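Local coordinates for arfgap-like finger domain containing protein (Cryptosporidium parvum Iowa II, PDB 2OWA), which probably acts as a GTPase-activating protein for ADP-ribosylation factors, the crystallised part being its zinc-binding ArfGAP domain, at residues A[49-52]-A[53-56]; A[59-62]-A[63-67]. One frame throughout, in Å; residues are numbered along the deposited sequence.

Contact 1 of 2, residues A[49-52]-A[53-56]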
loop_
_atom_site.group_PDB
_atom_site.type_symbol
_atom_site.label_atom_id
_atom_site.label_comp_id
_atom_site.label_asym_id
_atom_site.label_seq_id
_atom_site.Cartn_x
_atom_site.Cartn_y
_atom_site.Cartn_z
ATOM N N TRP A 49 -7.188 3.766 -3.173
ATOM C CA TRP A 49 -5.851 4.325 -3.283
ATOM C C TRP A 49 -4.876 3.418 -2.538
ATOM O O TRP A 49 -5.292 2.463 -1.878
ATOM C CB TRP A 49 -5.797 5.776 -2.764
ATOM C CG TRP A 49 -6.474 6.690 -3.679
ATOM C CD1 TRP A 49 -7.834 6.815 -3.853
ATOM C CD2 TRP A 49 -5.866 7.587 -4.629
ATOM N NE1 TRP A 49 -8.097 7.722 -4.846
ATOM C CE2 TRP A 49 -6.921 8.234 -5.322
ATOM C CE3 TRP A 49 -4.540 7.906 -4.963
ATOM C CZ2 TRP A 49 -6.695 9.197 -6.324
ATOM C CZ3 TRP A 49 -4.304 8.882 -5.972
ATOM C CH2 TRP A 49 -5.393 9.506 -6.641
ATOM N N LEU A 50 -3.582 3.691 -2.678
ATOM C CA LEU A 50 -2.579 2.850 -2.049
ATOM C C LEU A 50 -1.253 3.600 -1.745
ATOM O O LEU A 50 -0.936 4.609 -2.372
ATOM C CB LEU A 50 -2.384 1.532 -2.860
ATOM C CG LEU A 50 -1.875 1.595 -4.302
ATOM C CD1 LEU A 50 -0.338 1.710 -4.277
ATOM C CD2 LEU A 50 -2.285 0.338 -5.052
ATOM N N SER A 51 -0.513 3.138 -0.738
ATOM C CA SER A 51 0.902 3.550 -0.598
ATOM C C SER A 51 1.715 2.318 -1.000
ATOM O O SER A 51 1.617 1.258 -0.328
ATOM C CB SER A 51 1.235 3.959 0.842
ATOM O OG SER A 51 2.634 4.162 0.976
ATOM N N LEU A 52 2.467 2.413 -2.104
ATOM C CA LEU A 52 3.275 1.280 -2.511
ATOM C C LEU A 52 4.297 0.928 -1.444
ATOM O O LEU A 52 4.536 -0.236 -1.216
ATOM C CB LEU A 52 3.992 1.511 -3.840
ATOM C CG LEU A 52 3.141 1.086 -5.042
ATOM C CD1 LEU A 52 3.696 1.731 -6.314
ATOM C CD2 LEU A 52 3.002 -0.480 -5.162
ATOM N N SER A 53 4.839 1.942 -0.762
ATOM C CA SER A 53 5.904 1.785 0.265
ATOM C C SER A 53 5.596 0.716 1.303
ATOM O O SER A 53 6.423 -0.135 1.600
ATOM C CB SER A 53 6.137 3.129 0.998
ATOM O OG SER A 53 6.203 4.213 0.067
ATOM N N PHE A 54 4.389 0.778 1.855
ATOM C CA PHE A 54 3.947 -0.160 2.891
ATOM C C PHE A 54 3.001 -1.213 2.336
ATOM O O PHE A 54 2.505 -2.051 3.069
ATOM C CB PHE A 54 3.318 0.648 4.032
ATOM C CG PHE A 54 4.160 1.817 4.425
ATOM C CD1 PHE A 54 5.392 1.618 5.076
ATOM C CD2 PHE A 54 3.758 3.114 4.118
ATOM C CE1 PHE A 54 6.203 2.706 5.422
ATOM C CE2 PHE A 54 4.548 4.190 4.458
ATOM C CZ PHE A 54 5.755 3.998 5.111
ATOM N N ALA A 55 2.771 -1.167 1.019
ATOM C CA ALA A 55 1.741 -1.989 0.378
ATOM C C ALA A 55 0.435 -1.965 1.166
ATOM O O ALA A 55 -0.127 -3.002 1.488
ATOM C CB ALA A 55 2.237 -3.433 0.182
ATOM N N VAL A 56 -0.054 -0.771 1.495
ATOM C CA VAL A 56 -1.349 -0.650 2.150
ATOM C C VAL A 56 -2.349 0.056 1.214
ATOM O O VAL A 56 -1.958 0.888 0.401
ATOM C CB VAL A 56 -1.268 0.067 3.513
ATOM C CG1 VAL A 56 -0.448 -0.812 4.555
ATOM C CG2 VAL A 56 -0.639 1.439 3.346
#
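S51 and V56 form the last hydrogen-bonded pair of an antiparallel hairpin. S51 N gives its hydrogen to V56 O at 2.9 Å, and V56 N returns a longer bond to S51 O at 3.2 Å. The same V56 O also lies 3.2 Å from L50 CA, close enough for a CA-H...O contact. Beyond this pair the chain reverses through L52-A55, closed by A55 N to L52 O at 3.0 Å; here the donor stands well above the carbonyl plane. S53 and F54 have the backbone angles of a type I turn, and A55 follows in the left-handed region (phi 45°, psi 51°). A55 and V56 together face S51, which identifies a G1 beta bulge.

On the S51-V56 face, S51 CB meets V56 CG2 at 4.0 Å. The S51 hydroxyl lies beside its own carbonyl carbon (chi1 172°), which points OG toward the turn, 3.5 Å from F54 CD2 and oblique to the ring. S53 CB sits over the centre of one face of that ring, 3.9 Å above its plane. Both serine hydroxyls are buried and are satisfied by the loop just before strand 76-78: S51 OG by S74 OG, and S53 OG by F75 N. R91, on helix 86-94, bonds to the carbonyls of L52 and S53.

Strand 49-51 is the middle strand of the three-stranded sheet, between 56-58 and 76-78. L52 and A55 pack on M92 of helix 86-94, V56 reaches A100 of helix 97-107, and F54 meets Y119 edge-to-face.

Contact 2 of 2, residues A[59-62]-A[63-67]. With ZN (zinc ion), chain C.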
loop_
_atom_site.group_PDB
_atom_site.type_symbol
_atom_site.label_atom_id
_atom_site.label_comp_id
_atom_site.label_asym_id
_atom_site.label_seq_id
_atom_site.Cartn_x
_atom_site.Cartn_y
_atom_site.Cartn_z
ATOM N N CYS A 59 -7.957 5.423 1.647
ATOM C CA CYS A 59 -9.046 6.084 0.963
ATOM C C CYS A 59 -8.577 7.364 0.265
ATOM O O CYS A 59 -7.443 7.821 0.449
ATOM C CB CYS A 59 -10.215 6.387 1.933
ATOM S SG CYS A 59 -9.840 7.580 3.285
ATOM N N LEU A 60 -9.481 7.947 -0.514
ATOM C CA LEU A 60 -9.221 9.165 -1.267
ATOM C C LEU A 60 -8.831 10.325 -0.350
ATOM O O LEU A 60 -8.011 11.169 -0.728
ATOM C CB LEU A 60 -10.421 9.490 -2.194
ATOM C CG LEU A 60 -11.867 9.613 -1.667
ATOM C CD1 LEU A 60 -12.028 10.880 -0.851
ATOM C CD2 LEU A 60 -12.931 9.599 -2.798
ATOM N N ASN A 61 -9.395 10.348 0.860
ATOM C CA ASN A 61 -9.067 11.335 1.881
ATOM C C ASN A 61 -7.626 11.121 2.386
ATOM O O ASN A 61 -6.797 12.023 2.299
ATOM C CB ASN A 61 -10.075 11.237 3.045
ATOM C CG ASN A 61 -10.105 12.487 3.917
ATOM O OD1 ASN A 61 -9.179 12.758 4.711
ATOM N ND2 ASN A 61 -11.202 13.263 3.786
ATOM N N CYS A 62 -7.315 9.918 2.843
ATOM C CA CYS A 62 -5.976 9.648 3.391
ATOM C C CYS A 62 -4.901 9.712 2.316
ATOM O O CYS A 62 -3.785 10.099 2.618
ATOM C CB CYS A 62 -5.934 8.314 4.163
ATOM S SG CYS A 62 -7.046 8.407 5.576
ATOM N N SER A 63 -5.257 9.376 1.070
ATOM C CA SER A 63 -4.343 9.502 -0.069
ATOM C C SER A 63 -3.803 10.924 -0.275
ATOM O O SER A 63 -2.626 11.079 -0.563
ATOM C CB SER A 63 -4.987 8.995 -1.358
ATOM O OG SER A 63 -6.122 9.796 -1.699
ATOM N N SER A 64 -4.654 11.941 -0.096
ATOM C CA SER A 64 -4.217 13.342 -0.163
ATOM C C SER A 64 -3.185 13.650 0.868
ATOM O O SER A 64 -2.158 14.211 0.526
ATOM C CB SER A 64 -5.379 14.348 -0.038
ATOM O OG SER A 64 -6.247 14.231 -1.145
ATOM N N ASP A 65 -3.458 13.319 2.129
ATOM C CA ASP A 65 -2.448 13.477 3.197
ATOM C C ASP A 65 -1.121 12.826 2.868
ATOM O O ASP A 65 -0.068 13.447 3.037
ATOM C CB ASP A 65 -2.957 12.976 4.552
ATOM C CG ASP A 65 -4.239 13.702 5.013
ATOM O OD1 ASP A 65 -4.468 14.879 4.636
ATOM O OD2 ASP A 65 -5.047 13.059 5.712
ATOM N N HIS A 66 -1.160 11.568 2.427
ATOM C CA HIS A 66 0.052 10.863 2.001
ATOM C C HIS A 66 0.779 11.558 0.848
ATOM O O HIS A 66 1.991 11.556 0.807
ATOM C CB HIS A 66 -0.263 9.434 1.576
ATOM C CG HIS A 66 -0.474 8.502 2.722
ATOM N ND1 HIS A 66 0.375 7.453 2.989
ATOM C CD2 HIS A 66 -1.431 8.469 3.679
ATOM C CE1 HIS A 66 -0.053 6.797 4.051
ATOM N NE2 HIS A 66 -1.147 7.401 4.491
ATOM N N ARG A 67 0.025 12.122 -0.087
ATOM C CA ARG A 67 0.606 12.790 -1.257
ATOM C C ARG A 67 1.403 14.057 -0.882
ATOM O O ARG A 67 2.299 14.471 -1.625
ATOM C CB ARG A 67 -0.482 13.102 -2.318
ATOM C CG ARG A 67 -0.935 11.880 -3.153
ATOM C CD ARG A 67 -1.857 12.253 -4.350
ATOM N NE ARG A 67 -3.135 12.850 -3.935
ATOM C CZ ARG A 67 -4.288 12.189 -3.731
ATOM N NH1 ARG A 67 -4.374 10.875 -3.884
ATOM N NH2 ARG A 67 -5.380 12.845 -3.355
HETATM ZN ZN ZN C . -8.642 6.899 5.180
#
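The first turn of helix 60-67, where S63 bonds back to C59, carries the second C-x-x-C pair of a Cys4 zinc finger. C59 SG lies 2.3 Å from the zinc ion and C62 SG 2.2 Å; C39 and C42 complete the site. C59 is also the helix N-cap: its SG accepts the backbone hydrogen of C62 N over 3.5 Å, an almost straight bond (166° at the hydrogen). That sulfur is thus held by both metal and amide, and the N-H probably eases the negative charge gathered on the thiolates. C62 SG, set anti to its own carbonyl carbon (chi1 -63°), swings to the metal on the same side of the helix.

The backbone bonds are helical: S63 N reaches C59 O at 2.8 Å, while H66 N donates to C62 O at 3.0 Å. The same C62 O also lies near the plane of the imidazole of H66, at its edge, with CD2 3.1 Å away. S63 OG bends back to donate to L60 O at a short 2.5 Å, arriving from above the carbonyl plane. A bend at chi3 (-63°) brings the R67 guanidinium back along the helix, with S63 C 3.6 Å above its centre on one face.

Both imidazole nitrogens are used: ND1 bonds to S74 OG and NE2 to D41 OD2, the latter residue lying between C39 and C42. H66 thus ties the helix to the first cysteine pair and to S74, just before strand 76-78, and its side chain touches V76 of that strand; D65 and H66 also touch K117, in the loop before helix 118-121.

In the fold
Contact 1 closes the hairpin whose second strand, 56-58, runs directly into the zinc-binding turn of contact 2, so the two lie in series, with centres 11 Å apart. W49 bridges them: its indole lies against the first helical turn, with W49 CG 3.6 Å from S63 CB and W49 CD1 3.8 Å from L60 CA, and it forms a cation-pi pair with R67. The W49 side chain stays about 9 Å from the zinc ion, and hence outside its coordination sphere. A second connection is polar, since the hydroxyl of S74 is hydrogen-bonded to both S51 of contact 1 and H66 of contact 2.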